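Local coordinates for oxidoreductase, 2OG-Fe(II) oxygenase family (Burkholderia pseudomallei, PDB 6N1F), which is probably an iron-dependent oxidoreductase of the 2-oxoglutarate-Fe(II) oxygenase family, in which an iron ion is held by two histidines and an aspartate, at residues Y164-I170 with L222-R228; L43-G47 with V202-H207; L68-L72 with H109-I113; H86-V90 with R145-F151; A159-D163 with A232-A236. All blocks are in the same frame, centred on the assembly; numbering follows the deposited sequence. Where two conformers were deposited one is given.

Contact 1: residues Y164-I170 with L222-R228; sequences YEFSVVI and LVYFYSR
L222 pairs with I170 through two backbone hydrogen bonds: L222 N to I170 O and I170 N to L222 O are each 2.8 Å. V223 turns to the other face, where its CG2 lies beside V169 CG1. Y224 pairs with V168 and shares its face. CG of Y224 sits between the backbone N and the carbonyl carbon (chi1 53°), which lays the ring over V168. V168 CB is 3.7 Å from the ring centroid, a CH-pi contact, and I170 CD1 reaches the ring edge. F225, opposite S167, points to the V223 face. Its CB stands over the centre of the Y164 ring, 3.7 Å from the centroid. The two rings are near parallel, 19° apart, but barely overlap. Y226 O takes E165 N at 2.9 Å and, weakly, F166 N, which makes a classic beta bulge. Y226 N donates to F166 O, and V168 CG2 meets the Y226 ring at its edge. R228 forms a salt bridge: its NE is 2.7 Å from E165 OE1, in the guanidinium plane. Water 1 also links E165 OE1 to R228 N, while E165 OE2 bonds Y136 OH. The side chains along the strands are largely apolar; the charged pair E165-R228 sits at the exposed end. F225 packs on the iron ligand D157, so F225, itself packed on Y164, borders the metal site.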
# COMPACT_ATOMS: atom_id res chain seq x y z
N TYR A 164 7.62 -8.74 6.19
CA TYR A 164 7.24 -7.56 5.43
C TYR A 164 8.02 -6.36 5.94
O TYR A 164 7.96 -6.04 7.13
CB TYR A 164 5.74 -7.29 5.57
CG TYR A 164 4.82 -8.25 4.86
CD1 TYR A 164 5.29 -9.13 3.91
CD2 TYR A 164 3.47 -8.24 5.15
CE1 TYR A 164 4.43 -10.00 3.27
CE2 TYR A 164 2.60 -9.09 4.51
CZ TYR A 164 3.08 -9.97 3.58
OH TYR A 164 2.19 -10.80 2.96
N GLU A 165 8.74 -5.67 5.05
CA GLU A 165 9.50 -4.48 5.44
C GLU A 165 8.80 -3.19 5.06
O GLU A 165 8.91 -2.19 5.78
CB GLU A 165 10.87 -4.48 4.78
CG GLU A 165 11.91 -5.30 5.46
CD GLU A 165 13.24 -5.11 4.80
OE1 GLU A 165 13.86 -6.12 4.42
OE2 GLU A 165 13.65 -3.93 4.65
N PHE A 166 8.14 -3.16 3.92
CA PHE A 166 7.50 -1.94 3.46
C PHE A 166 6.17 -2.30 2.86
O PHE A 166 5.95 -3.41 2.38
CB PHE A 166 8.34 -1.18 2.43
CG PHE A 166 9.65 -0.69 2.96
CD1 PHE A 166 9.71 0.44 3.76
CD2 PHE A 166 10.82 -1.37 2.66
CE1 PHE A 166 10.93 0.89 4.25
CE2 PHE A 166 12.04 -0.92 3.14
CZ PHE A 166 12.10 0.20 3.94
N SER A 167 5.28 -1.33 2.90
CA SER A 167 3.97 -1.40 2.30
C SER A 167 3.85 -0.25 1.32
O SER A 167 4.37 0.84 1.57
CB SER A 167 2.89 -1.33 3.40
OG SER A 167 1.61 -1.23 2.83
N VAL A 168 3.18 -0.49 0.20
CA VAL A 168 2.93 0.53 -0.81
C VAL A 168 1.43 0.57 -1.08
O VAL A 168 0.79 -0.48 -1.20
CB VAL A 168 3.69 0.27 -2.13
CG1 VAL A 168 3.41 1.37 -3.11
CG2 VAL A 168 5.18 0.20 -1.86
N VAL A 169 0.87 1.77 -1.15
CA VAL A 169 -0.57 1.96 -1.32
C VAL A 169 -0.80 3.01 -2.37
O VAL A 169 -0.37 4.16 -2.21
CB VAL A 169 -1.25 2.38 -0.01
CG1 VAL A 169 -2.74 2.42 -0.22
CG2 VAL A 169 -0.88 1.42 1.07
N ILE A 170 -1.50 2.63 -3.43
CA ILE A 170 -1.84 3.52 -4.54
C ILE A 170 -3.30 3.88 -4.40
O ILE A 170 -4.15 2.98 -4.32
CB ILE A 170 -1.59 2.85 -5.89
CG1 ILE A 170 -0.18 2.28 -5.93
CG2 ILE A 170 -1.83 3.84 -7.04
CD1 ILE A 170 0.11 1.60 -7.24
N LEU A 222 -4.90 0.27 -4.11
CA LEU A 222 -4.07 -0.89 -4.39
C LEU A 222 -2.98 -0.98 -3.32
O LEU A 222 -2.17 -0.05 -3.17
CB LEU A 222 -3.44 -0.78 -5.78
CG LEU A 222 -2.88 -2.05 -6.42
CD1 LEU A 222 -2.56 -1.75 -7.87
CD2 LEU A 222 -1.65 -2.54 -5.73
N VAL A 223 -2.93 -2.11 -2.61
CA VAL A 223 -2.03 -2.29 -1.48
C VAL A 223 -1.10 -3.46 -1.79
O VAL A 223 -1.56 -4.52 -2.22
CB VAL A 223 -2.82 -2.54 -0.18
CG1 VAL A 223 -1.88 -2.85 0.96
CG2 VAL A 223 -3.68 -1.34 0.16
N TYR A 224 0.20 -3.27 -1.58
CA TYR A 224 1.10 -4.41 -1.72
C TYR A 224 2.25 -4.30 -0.74
O TYR A 224 2.53 -3.24 -0.18
CB TYR A 224 1.63 -4.59 -3.15
CG TYR A 224 2.29 -3.42 -3.87
CD1 TYR A 224 3.66 -3.43 -4.16
CD2 TYR A 224 1.54 -2.35 -4.34
CE1 TYR A 224 4.26 -2.38 -4.86
CE2 TYR A 224 2.14 -1.29 -5.03
CZ TYR A 224 3.49 -1.31 -5.29
OH TYR A 224 4.06 -0.26 -5.97
N PHE A 225 2.94 -5.43 -0.56
CA PHE A 225 3.90 -5.61 0.52
C PHE A 225 5.22 -6.14 -0.03
O PHE A 225 5.24 -7.05 -0.86
CB PHE A 225 3.33 -6.56 1.58
CG PHE A 225 2.03 -6.07 2.19
CD1 PHE A 225 2.04 -5.33 3.35
CD2 PHE A 225 0.82 -6.32 1.57
CE1 PHE A 225 0.87 -4.86 3.90
CE2 PHE A 225 -0.36 -5.86 2.11
CZ PHE A 225 -0.33 -5.13 3.28
N TYR A 226 6.31 -5.55 0.45
CA TYR A 226 7.66 -5.86 -0.01
C TYR A 226 8.44 -6.57 1.09
O TYR A 226 8.40 -6.16 2.26
CB TYR A 226 8.41 -4.57 -0.39
CG TYR A 226 8.25 -4.06 -1.81
CD1 TYR A 226 8.80 -4.75 -2.88
CD2 TYR A 226 7.60 -2.86 -2.06
CE1 TYR A 226 8.69 -4.27 -4.18
CE2 TYR A 226 7.48 -2.37 -3.37
CZ TYR A 226 8.03 -3.08 -4.41
OH TYR A 226 7.93 -2.63 -5.71
N SER A 227 9.15 -7.63 0.71
CA SER A 227 10.04 -8.35 1.59
C SER A 227 11.29 -8.74 0.80
O SER A 227 11.23 -8.92 -0.42
CB SER A 227 9.37 -9.61 2.16
OG SER A 227 10.26 -10.38 2.96
N ARG A 228 12.42 -8.85 1.50
CA ARG A 228 13.60 -9.46 0.89
C ARG A 228 13.54 -10.98 0.94
O ARG A 228 14.34 -11.64 0.27
CB ARG A 228 14.88 -9.00 1.59
CG ARG A 228 15.14 -7.51 1.51
CD ARG A 228 16.32 -7.14 2.40
NE ARG A 228 16.08 -7.53 3.79
CZ ARG A 228 16.70 -8.53 4.42
NH1 ARG A 228 17.63 -9.25 3.80
NH2 ARG A 228 16.39 -8.79 5.68
O HOH W 1 12.50 -8.57 4.12

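Contact 2: residues L43-G47 with V202-H207; sequences LREVG and VTSCAH
G47 O accepts the backbone N-H of S204 at 2.9 Å. The bond is straight (173°) and arrives nearly along the C=O axis. The same oxygen lies 3.5 Å from T203 CA in a CA-H...O contact, so two neighbouring residues of 202-207 meet one carbonyl. G47 is the first residue to leave the helical conformation, and its phi is positive (101°). Its CA lies at the edge of the H207 ring, 4.4 Å from CD2.

The apolar part belongs to L43 and V202. L43 CG is trans to the backbone N (chi1 -180°), which carries both methyls toward the strand. CD2 touches V202 CG1 at 4.1 Å, and CD1 lies 3.7 Å from V202 O. The two side chains cross at about a right angle.

T203 OG1 is hydrogen-bonded to T48 OG1. S204 to H207 form a type I beta turn. The turn leads from strand 200-204 into strand 208-211, which carries the iron ligand H209; H207 O and H209 ND1 share a weak hydrogen bond.

In the fold, the contact joins the end of helix 36-45 to strand 200-204. Strand 48-51 follows at once and pairs with 200-204 at the edge of the large antiparallel sheet. Helix 120-130 packs on both L43 and V202 through F130, and strand 166-171 lies on the other side of 200-204.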
# COMPACT_ATOMS: atom_id res chain seq x y z
N LEU A 43 10.87 8.71 4.58
CA LEU A 43 10.61 7.32 4.94
C LEU A 43 11.55 6.89 6.05
O LEU A 43 11.13 6.20 7.00
CB LEU A 43 10.78 6.43 3.70
CG LEU A 43 10.55 4.94 3.89
CD1 LEU A 43 9.11 4.71 4.25
CD2 LEU A 43 10.90 4.14 2.64
N ARG A 44 12.81 7.31 5.97
CA ARG A 44 13.80 7.00 7.00
C ARG A 44 13.44 7.65 8.33
O ARG A 44 13.38 6.97 9.36
CB ARG A 44 15.19 7.46 6.53
CG ARG A 44 16.31 6.48 6.82
CD ARG A 44 17.67 6.99 6.33
NE ARG A 44 17.66 7.29 4.90
CZ ARG A 44 17.90 8.49 4.37
NH1 ARG A 44 18.17 9.54 5.14
NH2 ARG A 44 17.86 8.64 3.05
N GLU A 45 13.21 8.96 8.35
CA GLU A 45 13.06 9.67 9.62
C GLU A 45 11.66 9.53 10.19
O GLU A 45 11.49 9.24 11.37
CB GLU A 45 13.42 11.14 9.46
CG GLU A 45 14.90 11.38 9.15
CD GLU A 45 15.21 12.81 8.78
OE1 GLU A 45 14.31 13.50 8.23
OE2 GLU A 45 16.36 13.25 9.04
N VAL A 46 10.65 9.73 9.34
CA VAL A 46 9.25 9.69 9.76
C VAL A 46 8.73 8.26 9.77
O VAL A 46 7.98 7.87 10.67
CB VAL A 46 8.41 10.58 8.83
CG1 VAL A 46 6.94 10.39 9.09
CG2 VAL A 46 8.79 12.04 8.99
N GLY A 47 9.11 7.45 8.79
CA GLY A 47 8.59 6.10 8.67
C GLY A 47 7.50 5.95 7.64
O GLY A 47 7.09 4.82 7.36
N VAL A 202 4.10 5.16 0.98
CA VAL A 202 5.09 4.14 1.27
C VAL A 202 5.34 4.20 2.77
O VAL A 202 5.54 5.28 3.32
CB VAL A 202 6.40 4.35 0.50
CG1 VAL A 202 7.37 3.21 0.77
CG2 VAL A 202 6.13 4.47 -1.00
N THR A 203 5.26 3.06 3.43
CA THR A 203 5.38 3.10 4.88
C THR A 203 6.11 1.86 5.36
O THR A 203 6.04 0.79 4.74
CB THR A 203 4.00 3.27 5.56
OG1 THR A 203 4.17 3.27 6.98
CG2 THR A 203 3.05 2.15 5.19
N SER A 204 6.88 2.03 6.44
CA SER A 204 7.56 0.93 7.09
C SER A 204 6.59 0.13 7.94
O SER A 204 5.80 0.70 8.70
CB SER A 204 8.70 1.43 7.98
OG SER A 204 9.27 0.35 8.72
N CYS A 205 6.66 -1.19 7.83
CA CYS A 205 5.75 -2.08 8.55
C CYS A 205 6.08 -2.20 10.03
O CYS A 205 5.46 -3.02 10.73
CB CYS A 205 5.75 -3.47 7.89
SG CYS A 205 5.25 -3.44 6.13
N ALA A 206 7.03 -1.41 10.52
CA ALA A 206 7.41 -1.41 11.93
C ALA A 206 6.42 -0.66 12.81
O ALA A 206 6.48 -0.81 14.04
CB ALA A 206 8.79 -0.78 12.10
N HIS A 207 5.53 0.14 12.24
CA HIS A 207 4.63 0.99 13.01
C HIS A 207 3.20 0.51 12.85
O HIS A 207 2.77 0.17 11.75
CB HIS A 207 4.71 2.44 12.57
CG HIS A 207 6.07 3.04 12.74
ND1 HIS A 207 6.69 3.16 13.97
CD2 HIS A 207 6.93 3.56 11.83
CE1 HIS A 207 7.87 3.72 13.81
NE2 HIS A 207 8.04 3.98 12.52

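Contact 3: residues L68-L72 with H109-I113; sequences LQARL and HSETI
L68 meets three residues of 109-113 at once. Its CD1 lies 3.7 Å from T112 CG2, the two side chains crossing at about a right angle. Its CB lies 3.8 Å from I113 CG1, and these two chains slide past each other in opposite directions. The second methyl, CD2, comes 3.9 Å from H109 ND1. R71 approaches the same histidine over a ring face: its CD stands 3.8 Å from the H109 centroid, 21° off the normal, as a CH-pi contact. CD of R71 is trans to CA (chi2 -162°), which carries it out over the ring. R71 NE stays 4.5 Å from H109 NE2; the nearby guanidinium would, if anything, disfavour a proton on H109. L72 adds two longer contacts, with CD2 4.2 Å from H109 CB and CD1 4.3 Å from I113 CD1. I113 CD1 also reaches Q69 CB at 4.1 Å.

Within 68-72, L72 N bonds Q69 O, and within 109-113, I113 N bonds H109 O in the first turn of the helix. In the next shell, Q69 OE1 bonds R91 NH1, and S110 OG bonds V105 O.

The contact is packing between the end of helix 59-70 and the start of helix 109-117, away from the iron. I93, close to the end of strand 88-92, touches L72, S110 and I113. I113 also packs on L222 of strand 218-227, which places helix 109-117 against the large sheet.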
# COMPACT_ATOMS: atom_id res chain seq x y z
N LEU A 68 -8.17 -2.79 -15.31
CA LEU A 68 -7.84 -4.20 -15.13
C LEU A 68 -8.41 -4.74 -13.82
O LEU A 68 -8.96 -5.85 -13.80
CB LEU A 68 -6.33 -4.39 -15.17
CG LEU A 68 -5.65 -4.28 -16.54
CD1 LEU A 68 -4.14 -4.25 -16.37
CD2 LEU A 68 -6.06 -5.45 -17.40
N GLN A 69 -8.29 -3.99 -12.72
CA GLN A 69 -8.75 -4.53 -11.44
C GLN A 69 -10.27 -4.73 -11.43
O GLN A 69 -10.77 -5.66 -10.79
CB GLN A 69 -8.29 -3.63 -10.29
CG GLN A 69 -8.74 -2.19 -10.38
CD GLN A 69 -10.10 -1.98 -9.76
OE1 GLN A 69 -10.50 -2.71 -8.86
NE2 GLN A 69 -10.83 -0.98 -10.26
N ALA A 70 -11.00 -3.90 -12.17
CA ALA A 70 -12.45 -4.08 -12.28
C ALA A 70 -12.81 -5.49 -12.73
O ALA A 70 -13.80 -6.06 -12.26
CB ALA A 70 -13.02 -3.03 -13.25
N ARG A 71 -12.02 -6.07 -13.64
CA ARG A 71 -12.27 -7.41 -14.17
C ARG A 71 -12.07 -8.51 -13.15
O ARG A 71 -12.45 -9.66 -13.42
CB ARG A 71 -11.37 -7.68 -15.37
CG ARG A 71 -11.50 -6.70 -16.53
CD ARG A 71 -10.92 -7.29 -17.81
NE ARG A 71 -11.16 -6.46 -18.99
CZ ARG A 71 -12.30 -6.46 -19.70
NH1 ARG A 71 -13.32 -7.23 -19.35
NH2 ARG A 71 -12.41 -5.66 -20.76
N LEU A 72 -11.49 -8.21 -12.00
CA LEU A 72 -11.15 -9.21 -11.00
C LEU A 72 -12.37 -9.61 -10.18
O LEU A 72 -13.33 -8.85 -10.05
CB LEU A 72 -10.06 -8.67 -10.08
CG LEU A 72 -8.74 -8.40 -10.79
CD1 LEU A 72 -7.71 -7.88 -9.79
CD2 LEU A 72 -8.24 -9.66 -11.43
N HIS A 109 -5.39 -11.30 -15.46
CA HIS A 109 -5.26 -9.85 -15.31
C HIS A 109 -4.45 -9.47 -14.08
O HIS A 109 -3.80 -8.42 -14.07
CB HIS A 109 -6.65 -9.21 -15.28
CG HIS A 109 -7.49 -9.55 -16.48
ND1 HIS A 109 -7.13 -9.19 -17.76
CD2 HIS A 109 -8.64 -10.25 -16.59
CE1 HIS A 109 -8.04 -9.63 -18.61
NE2 HIS A 109 -8.97 -10.28 -17.92
N SER A 110 -4.44 -10.32 -13.06
CA SER A 110 -3.58 -10.08 -11.90
C SER A 110 -2.12 -9.90 -12.32
O SER A 110 -1.43 -8.99 -11.86
CB SER A 110 -3.70 -11.23 -10.91
OG SER A 110 -3.15 -12.43 -11.44
N GLU A 111 -1.63 -10.78 -13.20
CA GLU A 111 -0.23 -10.74 -13.60
C GLU A 111 0.09 -9.48 -14.39
O GLU A 111 1.19 -8.92 -14.28
CB GLU A 111 0.11 -11.98 -14.44
N THR A 112 -0.86 -9.02 -15.20
CA THR A 112 -0.65 -7.79 -15.94
C THR A 112 -0.46 -6.62 -14.99
O THR A 112 0.45 -5.80 -15.17
CB THR A 112 -1.83 -7.54 -16.88
OG1 THR A 112 -2.11 -8.75 -17.59
CG2 THR A 112 -1.52 -6.43 -17.87
N ILE A 113 -1.30 -6.53 -13.96
CA ILE A 113 -1.14 -5.47 -12.96
C ILE A 113 0.21 -5.60 -12.28
O ILE A 113 0.99 -4.64 -12.19
CB ILE A 113 -2.28 -5.53 -11.93
CG1 ILE A 113 -3.63 -5.33 -12.62
CG2 ILE A 113 -2.04 -4.52 -10.82
CD1 ILE A 113 -4.79 -5.29 -11.65

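Contact 4: residues H86-V90 with R145-F151; sequences HDIYV and RMLKDSF
Y89 and R145 form an antiparallel hydrogen-bonded pair in the large sheet of the double-stranded beta-helix (jelly-roll) fold known for this family. Y89 N to R145 O is 2.9 Å and R145 N to Y89 O is 2.8 Å. A third bond runs from L147 N to D87 O, 2.9 Å. I88 and M146, a selenomethionine here, form the non-hydrogen-bonded pair between them. Their side chains lie side by side on one face, with I88 CD1 3.9 Å from M146 CG. I88 CG1 also packs on S150 CB.

The other face carries Y89 and R145, and L147 packs against both. R145 NH1 comes 3.6 Å from Y89 CD2, and the ring and guanidinium planes are 44° apart. L147 CD1 meets the edge of the Y89 ring, 3.8 Å from CE2, while L147 CD2 covers one face of the guanidinium. A type II beta turn, L147 to S150, then brings S150 back to D87. With chi1 at 53°, the D87 carboxylate swings in over S150, its CG 3.6 Å from S150 CB.

R145 also makes long, weak ion pairs with E218 and E74. I152 of strand 152-153 touches both I88 and M146. Strand 88-92 lies between strand 137-147 and the outermost strand 75-76, and strand 218-227 flanks 137-147 on its other side.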
# COMPACT_ATOMS: atom_id res chain seq x y z
N HIS A 86 -20.60 -6.39 5.99
CA HIS A 86 -19.87 -6.31 4.72
C HIS A 86 -19.72 -4.88 4.23
O HIS A 86 -20.57 -4.38 3.50
CB HIS A 86 -20.59 -7.13 3.64
CG HIS A 86 -20.58 -8.60 3.87
ND1 HIS A 86 -21.32 -9.48 3.10
CD2 HIS A 86 -19.93 -9.36 4.79
CE1 HIS A 86 -21.12 -10.71 3.53
NE2 HIS A 86 -20.28 -10.67 4.55
N ASP A 87 -18.62 -4.21 4.59
CA ASP A 87 -18.39 -2.86 4.10
C ASP A 87 -17.02 -2.67 3.46
O ASP A 87 -16.69 -1.54 3.06
CB ASP A 87 -18.61 -1.82 5.22
CG ASP A 87 -17.79 -2.13 6.45
OD1 ASP A 87 -16.97 -3.07 6.39
OD2 ASP A 87 -17.98 -1.42 7.47
N ILE A 88 -16.22 -3.72 3.34
CA ILE A 88 -14.98 -3.69 2.57
C ILE A 88 -14.98 -4.88 1.62
O ILE A 88 -15.24 -6.01 2.04
CB ILE A 88 -13.75 -3.72 3.49
CG1 ILE A 88 -13.71 -2.47 4.34
CG2 ILE A 88 -12.50 -3.80 2.67
CD1 ILE A 88 -12.48 -2.33 5.16
N TYR A 89 -14.72 -4.61 0.34
CA TYR A 89 -14.66 -5.64 -0.69
C TYR A 89 -13.26 -5.68 -1.27
O TYR A 89 -12.69 -4.63 -1.62
CB TYR A 89 -15.70 -5.37 -1.78
CG TYR A 89 -17.12 -5.66 -1.33
CD1 TYR A 89 -17.69 -6.91 -1.55
CD2 TYR A 89 -17.87 -4.71 -0.67
CE1 TYR A 89 -18.98 -7.19 -1.14
CE2 TYR A 89 -19.16 -4.97 -0.25
CZ TYR A 89 -19.70 -6.22 -0.49
OH TYR A 89 -20.99 -6.48 -0.07
N VAL A 90 -12.70 -6.88 -1.38
CA VAL A 90 -11.29 -7.10 -1.68
C VAL A 90 -11.17 -7.88 -2.98
O VAL A 90 -11.85 -8.89 -3.18
CB VAL A 90 -10.59 -7.83 -0.52
CG1 VAL A 90 -9.15 -8.16 -0.86
CG2 VAL A 90 -10.62 -6.97 0.74
N ARG A 145 -11.64 -2.07 -1.50
CA ARG A 145 -12.71 -1.14 -1.81
C ARG A 145 -13.53 -0.89 -0.54
O ARG A 145 -14.30 -1.75 -0.10
CB ARG A 145 -13.57 -1.68 -2.95
CG ARG A 145 -14.72 -0.78 -3.34
CD ARG A 145 -15.39 -1.31 -4.59
NE ARG A 145 -16.78 -0.90 -4.66
CZ ARG A 145 -17.80 -1.66 -4.29
NH1 ARG A 145 -17.59 -2.88 -3.81
NH2 ARG A 145 -19.04 -1.20 -4.39
N MSE A 146 -13.34 0.29 0.05
CA MSE A 146 -13.91 0.58 1.36
C MSE A 146 -15.12 1.48 1.21
O MSE A 146 -15.03 2.57 0.64
CB MSE A 146 -12.86 1.24 2.27
CG MSE A 146 -11.61 0.40 2.51
SE MSE A 146 -10.35 1.35 3.66
CE MSE A 146 -11.42 1.51 5.29
N LEU A 147 -16.25 1.02 1.73
CA LEU A 147 -17.50 1.73 1.59
C LEU A 147 -17.68 2.70 2.76
O LEU A 147 -16.93 2.68 3.73
CB LEU A 147 -18.66 0.74 1.50
CG LEU A 147 -18.47 -0.33 0.44
CD1 LEU A 147 -19.64 -1.29 0.46
CD2 LEU A 147 -18.32 0.30 -0.92
N LYS A 148 -18.72 3.54 2.65
CA LYS A 148 -19.00 4.53 3.69
C LYS A 148 -19.15 3.84 5.04
O LYS A 148 -19.84 2.83 5.15
CB LYS A 148 -20.26 5.30 3.36
CG LYS A 148 -20.53 6.48 4.27
CD LYS A 148 -21.73 7.28 3.78
CE LYS A 148 -22.20 8.28 4.82
NZ LYS A 148 -22.23 7.68 6.18
N ASP A 149 -18.48 4.40 6.05
CA ASP A 149 -18.50 3.99 7.46
C ASP A 149 -17.61 2.78 7.71
O ASP A 149 -17.55 2.30 8.84
CB ASP A 149 -19.92 3.69 7.97
CG ASP A 149 -20.82 4.89 7.89
OD1 ASP A 149 -20.44 5.96 8.41
OD2 ASP A 149 -21.90 4.78 7.28
N SER A 150 -16.92 2.27 6.70
CA SER A 150 -15.89 1.28 6.96
C SER A 150 -14.64 1.95 7.54
O SER A 150 -14.45 3.17 7.46
CB SER A 150 -15.53 0.54 5.66
OG SER A 150 -15.03 1.44 4.69
N PHE A 151 -13.78 1.13 8.13
CA PHE A 151 -12.50 1.56 8.67
C PHE A 151 -11.59 0.34 8.78
O PHE A 151 -12.04 -0.80 8.67
CB PHE A 151 -12.65 2.25 10.03
CG PHE A 151 -13.28 1.39 11.08
CD1 PHE A 151 -12.50 0.53 11.85
CD2 PHE A 151 -14.64 1.45 11.32
CE1 PHE A 151 -13.09 -0.27 12.82
CE2 PHE A 151 -15.23 0.65 12.29
CZ PHE A 151 -14.45 -0.21 13.04

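Contact 5: residues A159-D163 with A232-A236; sequences ASNPD and ANRRA
Two irregular loops run against each other around S160 and N233, with the CA atoms of N161 and R235 5.5 Å apart. S160 O is gripped from opposite faces of its carbonyl plane. N233 ND2 donates to it at 3.0 Å, and R235 NE donates at 2.8 Å from above the plane; R235 NH2 adds a weak bond. The R235 chain bends at chi2 and chi3 to bring NE round to that oxygen. N161 and N233 stack their amides, planes 25° apart, with CG 3.3 Å from CG and no hydrogen bond between them.

Each asparagine also makes an Asx turn in its own loop. N161 OD1 accepts D163 N at 2.9 Å, and N233 OD1 accepts R235 N at 2.8 Å. One turn lies in the loop that follows the iron ligand D157, the other close to the C-terminus. D96 serves both amides: its OD2 takes N161 ND2 and its O takes N233 ND2. P162 CD rests 3.8 Å from N233 OD1. At the outer end D163 and R234 form a salt bridge, with R234 NH2 2.9 Å from D163 OD1 and the carboxylate and guanidinium planes 45° apart.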
# COMPACT_ATOMS: atom_id res chain seq x y z
N ALA A 159 2.21 -8.71 11.55
CA ALA A 159 1.48 -9.83 12.14
C ALA A 159 1.06 -10.85 11.08
O ALA A 159 0.98 -12.05 11.38
CB ALA A 159 0.25 -9.33 12.89
N SER A 160 0.79 -10.41 9.85
CA SER A 160 0.49 -11.35 8.78
C SER A 160 1.74 -12.07 8.32
O SER A 160 1.69 -13.26 7.96
CB SER A 160 -0.16 -10.62 7.60
OG SER A 160 -1.41 -10.07 7.98
N ASN A 161 2.88 -11.38 8.32
CA ASN A 161 4.14 -11.94 7.87
C ASN A 161 5.26 -11.12 8.49
O ASN A 161 5.42 -9.94 8.16
CB ASN A 161 4.21 -11.94 6.34
CG ASN A 161 5.46 -12.64 5.79
OD1 ASN A 161 6.52 -12.63 6.42
ND2 ASN A 161 5.33 -13.23 4.61
N PRO A 162 6.06 -11.71 9.38
CA PRO A 162 7.10 -10.93 10.08
C PRO A 162 8.20 -10.42 9.17
O PRO A 162 9.05 -9.65 9.64
CB PRO A 162 7.67 -11.93 11.09
CG PRO A 162 7.45 -13.26 10.44
CD PRO A 162 6.11 -13.13 9.75
N ASP A 163 8.23 -10.81 7.90
CA ASP A 163 9.28 -10.39 6.97
C ASP A 163 8.85 -9.24 6.06
O ASP A 163 9.64 -8.81 5.23
CB ASP A 163 9.74 -11.58 6.13
CG ASP A 163 10.32 -12.70 6.97
OD1 ASP A 163 11.21 -12.43 7.80
OD2 ASP A 163 9.88 -13.86 6.81
N ALA A 232 8.89 -19.25 2.27
CA ALA A 232 7.56 -19.35 2.87
C ALA A 232 7.38 -18.31 3.97
O ALA A 232 8.34 -17.88 4.63
CB ALA A 232 7.32 -20.75 3.41
N ASN A 233 6.13 -17.90 4.16
CA ASN A 233 5.75 -16.99 5.24
C ASN A 233 6.08 -17.62 6.59
O ASN A 233 5.46 -18.62 6.98
CB ASN A 233 4.26 -16.66 5.14
CG ASN A 233 3.85 -15.53 6.07
OD1 ASN A 233 4.45 -15.33 7.13
ND2 ASN A 233 2.82 -14.78 5.68
N ARG A 234 7.04 -17.05 7.31
CA ARG A 234 7.40 -17.67 8.59
C ARG A 234 6.35 -17.44 9.68
O ARG A 234 6.61 -17.81 10.83
CB ARG A 234 8.76 -17.17 9.07
CG ARG A 234 9.94 -17.73 8.28
CD ARG A 234 11.24 -17.69 9.08
NE ARG A 234 11.41 -16.46 9.85
CZ ARG A 234 11.59 -15.26 9.31
NH1 ARG A 234 11.62 -15.13 8.00
NH2 ARG A 234 11.74 -14.19 10.08
N ARG A 235 5.19 -16.84 9.41
CA ARG A 235 4.12 -16.83 10.40
C ARG A 235 3.51 -18.22 10.48
O ARG A 235 3.10 -18.80 9.47
CB ARG A 235 3.06 -15.80 10.04
CG ARG A 235 2.18 -15.38 11.21
CD ARG A 235 0.72 -15.63 10.91
NE ARG A 235 0.36 -15.17 9.57
CZ ARG A 235 -0.87 -15.18 9.08
NH1 ARG A 235 -1.87 -15.63 9.83
NH2 ARG A 235 -1.11 -14.75 7.85
N ALA A 236 3.45 -18.76 11.69
CA ALA A 236 2.97 -20.12 11.88
C ALA A 236 1.52 -20.26 11.43
O ALA A 236 0.67 -19.42 11.76
CB ALA A 236 3.10 -20.53 13.35

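In the fold
Contact 1 lies near the centre of the chain and meets three of the others. Contact 2 continues its sheet: S167 N and T203 O are 2.9 Å apart, a probable hydrogen bond. Contact 5 joins it where S227 OG lies 2.8 Å from D163 O. Contact 3 touches it by packing, L222 CD1 to I113 CG2 at 4.1 Å. Contact 4 belongs to the same sheet, but its nearest atoms are about 8 Å from contact 1. The iron, held by H155, D157 and H209, is about 5 Å from the F225 side chain, 7 Å from that of T203, 8 Å from that of S160 and 10 Å from that of M146. Contact 3 stands away from it.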